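Local coordinates for protein DNA endonuclease I-CvuI (Chlorella vulgaris, PDB 5A77) that probably acts as an intron-homing endonuclease of the LAGLIDADG family, bound here to a cleaved I-CreI target DNA with magnesium ions, at residues G17-D22 with V43-F48; A127-D132 with I145-V150. One frame throughout, in Å; residues are numbered along the deposited sequence.

Contact 1. Residues G17-D22 with V43-F48; sequences GFVDAD and VSLTVF. With MG (magnesium ion), chain G; MG (magnesium ion), chain H; nucleotides of chain F; nucleotides of chain D.
V19 and V47 meet methyl to methyl, CG2 to CG2 at 3.8 Å, where residues 17-22 of helix 6-22 cross residues 43-48 of strand 39-50 at 81°. The F18 ring turns its edge to the strand, CE2 lying 3.7 Å from V47 CG1, which sits in the ring plane. V47 thus serves both neighbours: its CG1, anti to the backbone N (chi1 167°), goes to the phenylalanine, while CG2 takes the valine. This is the close-packed, apolar half of the contact. It slackens along the strand, where V19 CG1 and L45 CD1 are 4.5 Å apart, and turns polar at D22, where F48 N gives D22 O a weak though nearly straight hydrogen bond of 3.3 Å.

F48 is sandwiched: T46 CG2 lies over the rim of one ring face, C8 of DG1 of chain F sits over the centre of the other, and F48 CE2 comes within 3.4 Å of C2' of DG1. Were F48 an alanine, the DG1 base and sugar would probably lose the ring beside them, and T46 CG2 one apolar neighbour. D22 OD2 binds one magnesium at 2.5 Å and A21 O the other at 2.3 Å; A21 and D22 of the second subunit bind the same two ions in swapped roles, and DNA phosphates fill further positions. D22 OD1 also accepts a hydrogen bond from O3' of DC14 of chain D, the end left by cleavage. A helix bringing an aspartate and a neighbouring carbonyl to metal and scissile phosphate at a dimer interface is the LAGLIDADG active site.

Contact 2. Residues A127-D132 with I145-V150; sequences AALLAD and ILAENV. With nucleotides of chain F.
D132 reaches across to A147 with one carboxylate oxygen: OD2 accepts the backbone N-H of A147 at 3.1 Å through its syn lone pair, with an N-H...O angle of 154°. The aspartate's CG stands anti to its own carbonyl carbon (chi1 -53°), which carries the carboxylate off helix 121-135 toward the start of helix 147-156. L146 crosses the same group at a slant, its CD2 3.7 Å from D132 CG. The A147 methyl points back at the first helix, where L129 CD2 at 3.8 Å and A128 CB at 4.1 Å meet its CB, besides the D132 carboxylate. With alanines facing each other, the backbones draw close, the A128 and A147 CA atoms being 5.1 Å apart; V150 CB is 4.5 Å from A128 CB.

L146 holds the N-cap position, and its own N-H is taken by N149 OD1 at 3.1 Å, the donor standing well above the amide's carbonyl plane. Just before it, I145 N makes a weak hydrogen bond to OP1 of DG4 of chain F. Since a leucine has no side-chain acceptor for capping, the carboxylate of D132 supplies one from another helix, and its negative charge would probably also interact favourably with the positive end of the helix dipole.

In the fold
Burial and chemistry change together between these two contacts. Contact 1 is wholly buried, joining helix 6-22 to strand 39-50 of the antiparallel sheet at the subunit interface, with metal and DNA beside its apolar packing. Contact 2 is partly exposed and is touched by no other protein chain of the assembly; it joins helix 121-135 to the start of helix 147-156 through one carboxylate, two alanines and flanking aliphatic side chains. The centres of contact 1 and contact 2 are about 22 Å apart. The two share no element directly, yet strand 39-50 links them, since Y39 touches I145 and V150. Both also meet chain F, contact 1 at the cut site and contact 2 at a backbone phosphate three nucleotides along.

Contact 1. Residues G17-D22 with V43-F48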
ATOM      1  N   GLY B  17      -3.556  -5.476  -4.870  1.00 39.18           N
ATOM      2  CA  GLY B  17      -2.385  -5.399  -4.023  1.00 36.56           C
ATOM      3  C   GLY B  17      -2.217  -3.997  -3.478  1.00 37.18           C
ATOM      4  O   GLY B  17      -1.889  -3.809  -2.308  1.00 38.56           O
ATOM      5  N   PHE B  18      -2.485  -3.009  -4.323  1.00 36.45           N
ATOM      6  CA  PHE B  18      -2.268  -1.615  -3.965  1.00 35.33           C
ATOM      7  C   PHE B  18      -3.332  -1.106  -2.996  1.00 36.16           C
ATOM      8  O   PHE B  18      -3.019  -0.438  -2.004  1.00 35.14           O
ATOM      9  CB  PHE B  18      -2.238  -0.765  -5.231  1.00 34.83           C
ATOM     10  CG  PHE B  18      -1.438   0.481  -5.103  1.00 36.73           C
ATOM     11  CD1 PHE B  18      -0.045   0.434  -5.143  1.00 40.83           C
ATOM     12  CD2 PHE B  18      -2.065   1.712  -4.973  1.00 39.65           C
ATOM     13  CE1 PHE B  18       0.712   1.600  -5.049  1.00 41.72           C
ATOM     14  CE2 PHE B  18      -1.318   2.890  -4.877  1.00 43.01           C
ATOM     15  CZ  PHE B  18       0.074   2.831  -4.908  1.00 46.48           C
ATOM     16  N   VAL B  19      -4.589  -1.423  -3.284  1.00 35.63           N
ATOM     17  CA  VAL B  19      -5.695  -1.020  -2.422  1.00 39.51           C
ATOM     18  C   VAL B  19      -5.571  -1.638  -1.008  1.00 42.67           C
ATOM     19  O   VAL B  19      -5.790  -0.949  -0.006  1.00 43.81           O
ATOM     20  CB  VAL B  19      -7.055  -1.402  -3.056  1.00 38.02           C
ATOM     21  CG1 VAL B  19      -8.198  -1.136  -2.090  1.00 38.36           C
ATOM     22  CG2 VAL B  19      -7.260  -0.628  -4.354  1.00 43.26           C
ATOM     23  N   ASP B  20      -5.197  -2.915  -0.916  1.00 38.14           N
ATOM     24  CA  ASP B  20      -5.023  -3.545   0.400  1.00 41.79           C
ATOM     25  C   ASP B  20      -4.027  -2.791   1.276  1.00 43.44           C
ATOM     26  O   ASP B  20      -4.096  -2.867   2.503  1.00 41.35           O
ATOM     27  CB  ASP B  20      -4.562  -4.999   0.264  1.00 37.20           C
ATOM     28  CG  ASP B  20      -5.711  -5.962   0.160  1.00 41.05           C
ATOM     29  OD1 ASP B  20      -6.797  -5.641   0.676  1.00 44.92           O
ATOM     30  OD2 ASP B  20      -5.539  -7.040  -0.437  1.00 42.71           O
ATOM     31  N   ALA B  21      -3.100  -2.070   0.644  1.00 41.94           N
ATOM     32  CA  ALA B  21      -2.059  -1.373   1.386  1.00 40.93           C
ATOM     33  C   ALA B  21      -2.389   0.098   1.569  1.00 42.86           C
ATOM     34  O   ALA B  21      -2.308   0.614   2.676  1.00 45.35           O
ATOM     35  CB  ALA B  21      -0.721  -1.532   0.699  1.00 41.90           C
ATOM     36  N   ASP B  22      -2.757   0.779   0.488  1.00 43.48           N
ATOM     37  CA  ASP B  22      -3.110   2.198   0.589  1.00 47.60           C
ATOM     38  C   ASP B  22      -4.442   2.554  -0.017  1.00 46.77           C
ATOM     39  O   ASP B  22      -4.558   3.586  -0.670  1.00 51.46           O
ATOM     40  CB  ASP B  22      -2.039   3.068  -0.052  1.00 48.08           C
ATOM     41  CG  ASP B  22      -0.864   3.288   0.863  1.00 51.06           C
ATOM     42  OD1 ASP B  22      -1.064   3.139   2.095  1.00 53.92           O
ATOM     43  OD2 ASP B  22       0.243   3.590   0.358  1.00 48.72           O
ATOM     44  N   VAL B  43     -21.061   5.326  -0.461  1.00 30.45           N
ATOM     45  CA  VAL B  43     -20.087   4.264  -0.665  1.00 33.13           C
ATOM     46  C   VAL B  43     -18.907   4.766  -1.529  1.00 36.41           C
ATOM     47  O   VAL B  43     -19.110   5.537  -2.480  1.00 34.20           O
ATOM     48  CB  VAL B  43     -20.737   3.026  -1.320  1.00 31.87           C
ATOM     49  CG1 VAL B  43     -21.810   2.432  -0.410  1.00 36.90           C
ATOM     50  CG2 VAL B  43     -21.321   3.378  -2.668  1.00 30.48           C
ATOM     51  N   SER B  44     -17.683   4.349  -1.201  1.00 29.21           N
ATOM     52  CA  SER B  44     -16.516   4.757  -1.988  1.00 37.77           C
ATOM     53  C   SER B  44     -15.275   3.893  -1.830  1.00 39.76           C
ATOM     54  O   SER B  44     -14.955   3.418  -0.734  1.00 39.26           O
ATOM     55  CB  SER B  44     -16.131   6.207  -1.666  1.00 41.17           C
ATOM     56  OG  SER B  44     -15.948   6.401  -0.277  1.00 44.31           O
ATOM     57  N   LEU B  45     -14.583   3.696  -2.948  1.00 38.56           N
ATOM     58  CA  LEU B  45     -13.218   3.194  -2.938  1.00 39.86           C
ATOM     59  C   LEU B  45     -12.285   4.364  -3.206  1.00 41.87           C
ATOM     60  O   LEU B  45     -12.446   5.069  -4.203  1.00 40.50           O
ATOM     61  CB  LEU B  45     -13.015   2.096  -3.987  1.00 41.12           C
ATOM     62  CG  LEU B  45     -11.616   1.477  -4.117  1.00 39.74           C
ATOM     63  CD1 LEU B  45     -11.726   0.046  -4.580  1.00 44.26           C
ATOM     64  CD2 LEU B  45     -10.749   2.251  -5.091  1.00 44.59           C
ATOM     65  N   THR B  46     -11.297   4.568  -2.339  1.00 44.89           N
ATOM     66  CA  THR B  46     -10.364   5.674  -2.540  1.00 41.46           C
ATOM     67  C   THR B  46      -8.924   5.180  -2.407  1.00 40.86           C
ATOM     68  O   THR B  46      -8.618   4.367  -1.543  1.00 42.59           O
ATOM     69  CB  THR B  46     -10.628   6.815  -1.533  1.00 42.20           C
ATOM     70  OG1 THR B  46     -11.777   7.565  -1.953  1.00 46.05           O
ATOM     71  CG2 THR B  46      -9.454   7.772  -1.490  1.00 42.57           C
ATOM     72  N   VAL B  47      -8.046   5.654  -3.282  1.00 39.62           N
ATOM     73  CA  VAL B  47      -6.632   5.310  -3.236  1.00 40.91           C
ATOM     74  C   VAL B  47      -5.806   6.592  -3.066  1.00 43.54           C
ATOM     75  O   VAL B  47      -6.045   7.592  -3.750  1.00 37.70           O
ATOM     76  CB  VAL B  47      -6.197   4.548  -4.509  1.00 35.43           C
ATOM     77  CG1 VAL B  47      -4.693   4.473  -4.607  1.00 38.26           C
ATOM     78  CG2 VAL B  47      -6.799   3.162  -4.531  1.00 34.93           C
ATOM     79  N   PHE B  48      -4.855   6.565  -2.135  1.00 43.19           N
ATOM     80  CA  PHE B  48      -4.049   7.743  -1.824  1.00 43.93           C
ATOM     81  C   PHE B  48      -2.630   7.630  -2.346  1.00 43.17           C
ATOM     82  O   PHE B  48      -2.017   6.571  -2.268  1.00 48.22           O
ATOM     83  CB  PHE B  48      -3.994   7.986  -0.317  1.00 42.89           C
ATOM     84  CG  PHE B  48      -5.336   8.047   0.334  1.00 45.34           C
ATOM     85  CD1 PHE B  48      -6.056   9.233   0.365  1.00 46.19           C
ATOM     86  CD2 PHE B  48      -5.878   6.921   0.932  1.00 43.07           C
ATOM     87  CE1 PHE B  48      -7.297   9.284   0.981  1.00 42.78           C
ATOM     88  CE2 PHE B  48      -7.106   6.972   1.535  1.00 45.14           C
ATOM     89  CZ  PHE B  48      -7.815   8.152   1.562  1.00 42.54           C
TER
HETATM   90 MG    MG G1164      -1.168   0.658   4.650  1.00 55.09          MG
HETATM   91 MG    MG H1615       2.548   4.434   0.423  1.00 52.11          MG
ATOM     92  OP3  DG F   1      -5.158   1.650   6.016  1.00 57.82           O
ATOM     93  P    DG F   1      -4.647   1.837   4.632  1.00 60.78           P
ATOM     94  OP1  DG F   1      -3.186   2.068   4.738  1.00 57.82           O
ATOM     95  OP2  DG F   1      -5.143   0.706   3.812  1.00 56.86           O
ATOM     96  O5'  DG F   1      -5.322   3.142   4.000  1.00 56.74           O
ATOM     97  C5'  DG F   1      -4.770   4.450   4.251  1.00 54.93           C
ATOM     98  C4'  DG F   1      -5.535   5.109   5.377  1.00 50.00           C
ATOM     99  O4'  DG F   1      -5.199   6.516   5.493  1.00 46.26           O
ATOM    100  C3'  DG F   1      -7.044   5.050   5.231  1.00 48.00           C
ATOM    101  O3'  DG F   1      -7.553   4.668   6.453  1.00 50.62           O
ATOM    102  C2'  DG F   1      -7.428   6.497   4.889  1.00 45.18           C
ATOM    103  C1'  DG F   1      -6.391   7.249   5.687  1.00 45.09           C
ATOM    104  N9   DG F   1      -6.134   8.619   5.264  1.00 42.15           N
ATOM    105  C8   DG F   1      -5.771   9.053   4.008  1.00 41.72           C
ATOM    106  N7   DG F   1      -5.535  10.337   3.956  1.00 41.20           N
ATOM    107  C5   DG F   1      -5.728  10.772   5.262  1.00 41.35           C
ATOM    108  C6   DG F   1      -5.616  12.062   5.821  1.00 41.96           C
ATOM    109  O6   DG F   1      -5.320  13.113   5.259  1.00 44.74           O
ATOM    110  N1   DG F   1      -5.900  12.064   7.180  1.00 40.96           N
ATOM    111  C2   DG F   1      -6.244  10.963   7.908  1.00 41.27           C
ATOM    112  N2   DG F   1      -6.472  11.161   9.214  1.00 43.35           N
ATOM    113  N3   DG F   1      -6.354   9.745   7.398  1.00 41.97           N
ATOM    114  C4   DG F   1      -6.086   9.726   6.076  1.00 39.95           C
TER
ATOM    115  P    DC D  14       2.171   7.796   0.025  1.00 51.75           P
ATOM    116  OP1  DC D  14       2.440   6.361  -0.251  1.00 46.24           O
ATOM    117  OP2  DC D  14       2.485   8.830  -0.989  1.00 42.26           O
ATOM    118  O5'  DC D  14       0.629   7.998   0.458  1.00 50.99           O
ATOM    119  C5'  DC D  14      -0.164   6.876   0.844  1.00 49.01           C
ATOM    120  C4'  DC D  14      -0.477   6.885   2.343  1.00 48.55           C
ATOM    121  O4'  DC D  14      -0.269   8.211   2.911  1.00 46.57           O
ATOM    122  C3'  DC D  14      -1.918   6.495   2.704  1.00 44.07           C
ATOM    123  O3'  DC D  14      -1.922   5.346   3.574  1.00 48.76           O
ATOM    124  C2'  DC D  14      -2.475   7.754   3.399  1.00 44.22           C
ATOM    125  C1'  DC D  14      -1.206   8.381   3.940  1.00 45.17           C
ATOM    126  N1   DC D  14      -1.302   9.858   4.314  1.00 45.35           N
ATOM    127  C2   DC D  14      -1.966  10.242   5.494  1.00 43.24           C
ATOM    128  O2   DC D  14      -2.488   9.372   6.203  1.00 43.60           O
ATOM    129  N3   DC D  14      -2.017  11.560   5.829  1.00 40.66           N
ATOM    130  C4   DC D  14      -1.433  12.471   5.046  1.00 43.64           C
ATOM    131  N4   DC D  14      -1.505  13.754   5.417  1.00 42.93           N
ATOM    132  C5   DC D  14      -0.746  12.105   3.847  1.00 43.47           C
ATOM    133  C6   DC D  14      -0.702  10.801   3.527  1.00 44.37           C
TER

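Contact 2. Residues A127-D132 with I145-V150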
ATOM      1  N   ALA B 127     -29.336   0.144   5.795  1.00 43.24           N
ATOM      2  CA  ALA B 127     -28.152   0.632   5.108  1.00 37.70           C
ATOM      3  C   ALA B 127     -27.200   1.366   6.069  1.00 42.62           C
ATOM      4  O   ALA B 127     -25.971   1.161   6.020  1.00 39.75           O
ATOM      5  CB  ALA B 127     -28.550   1.527   3.964  1.00 34.32           C
ATOM      6  N   ALA B 128     -27.753   2.216   6.934  1.00 39.04           N
ATOM      7  CA  ALA B 128     -26.940   2.938   7.912  1.00 39.32           C
ATOM      8  C   ALA B 128     -26.260   1.980   8.897  1.00 43.12           C
ATOM      9  O   ALA B 128     -25.090   2.158   9.252  1.00 42.60           O
ATOM     10  CB  ALA B 128     -27.786   3.950   8.664  1.00 34.95           C
ATOM     11  N   LEU B 129     -26.987   0.958   9.334  1.00 39.18           N
ATOM     12  CA  LEU B 129     -26.418  -0.007  10.272  1.00 45.18           C
ATOM     13  C   LEU B 129     -25.245  -0.807   9.659  1.00 42.54           C
ATOM     14  O   LEU B 129     -24.318  -1.191  10.361  1.00 41.14           O
ATOM     15  CB  LEU B 129     -27.509  -0.948  10.780  1.00 38.34           C
ATOM     16  CG  LEU B 129     -28.277  -0.354  11.963  1.00 44.18           C
ATOM     17  CD1 LEU B 129     -29.658  -1.006  12.154  1.00 36.44           C
ATOM     18  CD2 LEU B 129     -27.444  -0.489  13.228  1.00 49.45           C
ATOM     19  N   LEU B 130     -25.296  -1.034   8.351  1.00 40.58           N
ATOM     20  CA  LEU B 130     -24.212  -1.663   7.621  1.00 38.97           C
ATOM     21  C   LEU B 130     -23.051  -0.676   7.448  1.00 41.33           C
ATOM     22  O   LEU B 130     -21.892  -1.081   7.316  1.00 38.67           O
ATOM     23  CB  LEU B 130     -24.700  -2.157   6.256  1.00 37.73           C
ATOM     24  CG  LEU B 130     -25.543  -3.423   6.187  1.00 35.24           C
ATOM     25  CD1 LEU B 130     -25.967  -3.734   4.757  1.00 31.81           C
ATOM     26  CD2 LEU B 130     -24.758  -4.582   6.769  1.00 38.86           C
ATOM     27  N   ALA B 131     -23.362   0.619   7.448  1.00 40.58           N
ATOM     28  CA  ALA B 131     -22.315   1.630   7.378  1.00 42.96           C
ATOM     29  C   ALA B 131     -21.411   1.571   8.611  1.00 42.19           C
ATOM     30  O   ALA B 131     -20.196   1.730   8.498  1.00 42.96           O
ATOM     31  CB  ALA B 131     -22.906   3.013   7.229  1.00 35.71           C
ATOM     32  N   ASP B 132     -21.999   1.356   9.783  1.00 44.15           N
ATOM     33  CA  ASP B 132     -21.213   1.281  11.015  1.00 45.87           C
ATOM     34  C   ASP B 132     -20.371   0.033  11.083  1.00 43.20           C
ATOM     35  O   ASP B 132     -19.312   0.044  11.708  1.00 45.68           O
ATOM     36  CB  ASP B 132     -22.093   1.333  12.263  1.00 45.61           C
ATOM     37  CG  ASP B 132     -23.027   2.517  12.274  1.00 54.02           C
ATOM     38  OD1 ASP B 132     -22.774   3.494  11.521  1.00 55.71           O
ATOM     39  OD2 ASP B 132     -24.004   2.468  13.062  1.00 55.34           O
ATOM     40  N   ILE B 145     -20.837  10.430  13.296  1.00 59.90           N
ATOM     41  CA  ILE B 145     -22.188  10.194  12.770  1.00 58.76           C
ATOM     42  C   ILE B 145     -22.557   8.698  12.573  1.00 54.81           C
ATOM     43  O   ILE B 145     -22.112   8.025  11.645  1.00 56.43           O
ATOM     44  CB  ILE B 145     -22.356  10.984  11.444  1.00 59.10           C
ATOM     45  CG1 ILE B 145     -23.802  11.048  10.997  1.00 53.30           C
ATOM     46  CG2 ILE B 145     -21.443  10.471  10.328  1.00 63.76           C
ATOM     47  CD1 ILE B 145     -24.006  12.221  10.082  1.00 57.78           C
ATOM     48  N   LEU B 146     -23.374   8.167  13.473  1.00 54.00           N
ATOM     49  CA  LEU B 146     -23.669   6.735  13.452  1.00 52.93           C
ATOM     50  C   LEU B 146     -25.136   6.449  13.142  1.00 53.69           C
ATOM     51  O   LEU B 146     -25.954   7.374  13.037  1.00 53.90           O
ATOM     52  CB  LEU B 146     -23.292   6.102  14.787  1.00 54.13           C
ATOM     53  CG  LEU B 146     -21.793   5.999  15.067  1.00 62.79           C
ATOM     54  CD1 LEU B 146     -21.510   6.486  16.484  1.00 59.88           C
ATOM     55  CD2 LEU B 146     -21.299   4.570  14.847  1.00 62.41           C
ATOM     56  N   ALA B 147     -25.461   5.167  12.985  1.00 48.17           N
ATOM     57  CA  ALA B 147     -26.832   4.756  12.699  1.00 47.41           C
ATOM     58  C   ALA B 147     -27.810   5.296  13.734  1.00 52.12           C
ATOM     59  O   ALA B 147     -28.889   5.763  13.368  1.00 49.90           O
ATOM     60  CB  ALA B 147     -26.937   3.247  12.622  1.00 44.84           C
ATOM     61  N   GLU B 148     -27.428   5.246  15.013  1.00 53.89           N
ATOM     62  CA  GLU B 148     -28.300   5.713  16.099  1.00 54.62           C
ATOM     63  C   GLU B 148     -28.765   7.155  15.878  1.00 54.76           C
ATOM     64  O   GLU B 148     -29.856   7.532  16.311  1.00 55.26           O
ATOM     65  CB  GLU B 148     -27.594   5.608  17.456  1.00 50.10           C
ATOM     66  CG  GLU B 148     -28.189   4.597  18.442  1.00 57.02           C
ATOM     67  CD  GLU B 148     -29.725   4.547  18.457  1.00 67.13           C
ATOM     68  OE1 GLU B 148     -30.376   5.536  18.865  1.00 68.35           O
ATOM     69  OE2 GLU B 148     -30.284   3.489  18.090  1.00 62.29           O
ATOM     70  N   ASN B 149     -27.937   7.960  15.210  1.00 51.39           N
ATOM     71  CA  ASN B 149     -28.332   9.324  14.876  1.00 55.50           C
ATOM     72  C   ASN B 149     -29.438   9.320  13.820  1.00 53.41           C
ATOM     73  O   ASN B 149     -30.483   9.957  13.995  1.00 51.80           O
ATOM     74  CB  ASN B 149     -27.132  10.143  14.394  1.00 50.60           C
ATOM     75  CG  ASN B 149     -26.041  10.251  15.447  1.00 51.92           C
ATOM     76  OD1 ASN B 149     -24.857  10.345  15.127  1.00 57.00           O
ATOM     77  ND2 ASN B 149     -26.436  10.226  16.710  1.00 53.10           N
ATOM     78  N   VAL B 150     -29.207   8.578  12.742  1.00 49.66           N
ATOM     79  CA  VAL B 150     -30.190   8.435  11.678  1.00 48.28           C
ATOM     80  C   VAL B 150     -31.523   7.902  12.213  1.00 52.03           C
ATOM     81  O   VAL B 150     -32.586   8.498  11.968  1.00 47.78           O
ATOM     82  CB  VAL B 150     -29.664   7.508  10.568  1.00 41.28           C
ATOM     83  CG1 VAL B 150     -30.750   7.157   9.583  1.00 43.16           C
ATOM     84  CG2 VAL B 150     -28.530   8.180   9.855  1.00 45.42           C
TER
ATOM     85  P    DG F   4     -17.929  11.536   9.605  1.00 59.88           P
ATOM     86  OP1  DG F   4     -18.629  11.394  10.898  1.00 62.56           O
ATOM     87  OP2  DG F   4     -18.449  10.875   8.387  1.00 53.16           O
ATOM     88  O5'  DG F   4     -17.869  13.101   9.367  1.00 54.29           O
ATOM     89  C5'  DG F   4     -17.246  13.931  10.333  1.00 51.54           C
ATOM     90  C4'  DG F   4     -17.034  15.296   9.744  1.00 51.47           C
ATOM     91  O4'  DG F   4     -16.127  15.169   8.604  1.00 46.84           O
ATOM     92  C3'  DG F   4     -18.325  15.937   9.211  1.00 48.37           C
ATOM     93  O3'  DG F   4     -18.381  17.329   9.529  1.00 54.86           O
ATOM     94  C2'  DG F   4     -18.240  15.714   7.708  1.00 48.34           C
ATOM     95  C1'  DG F   4     -16.738  15.718   7.449  1.00 45.08           C
ATOM     96  N9   DG F   4     -16.410  14.922   6.271  1.00 39.58           N
ATOM     97  C8   DG F   4     -16.781  13.622   6.025  1.00 39.72           C
ATOM     98  N7   DG F   4     -16.401  13.187   4.860  1.00 38.92           N
ATOM     99  C5   DG F   4     -15.751  14.275   4.289  1.00 36.05           C
ATOM    100  C6   DG F   4     -15.145  14.405   3.028  1.00 38.22           C
ATOM    101  O6   DG F   4     -15.044  13.552   2.138  1.00 42.53           O
ATOM    102  N1   DG F   4     -14.612  15.678   2.835  1.00 39.99           N
ATOM    103  C2   DG F   4     -14.670  16.697   3.754  1.00 40.16           C
ATOM    104  N2   DG F   4     -14.108  17.858   3.395  1.00 39.80           N
ATOM    105  N3   DG F   4     -15.237  16.583   4.945  1.00 39.37           N
ATOM    106  C4   DG F   4     -15.761  15.353   5.138  1.00 37.86           C
TER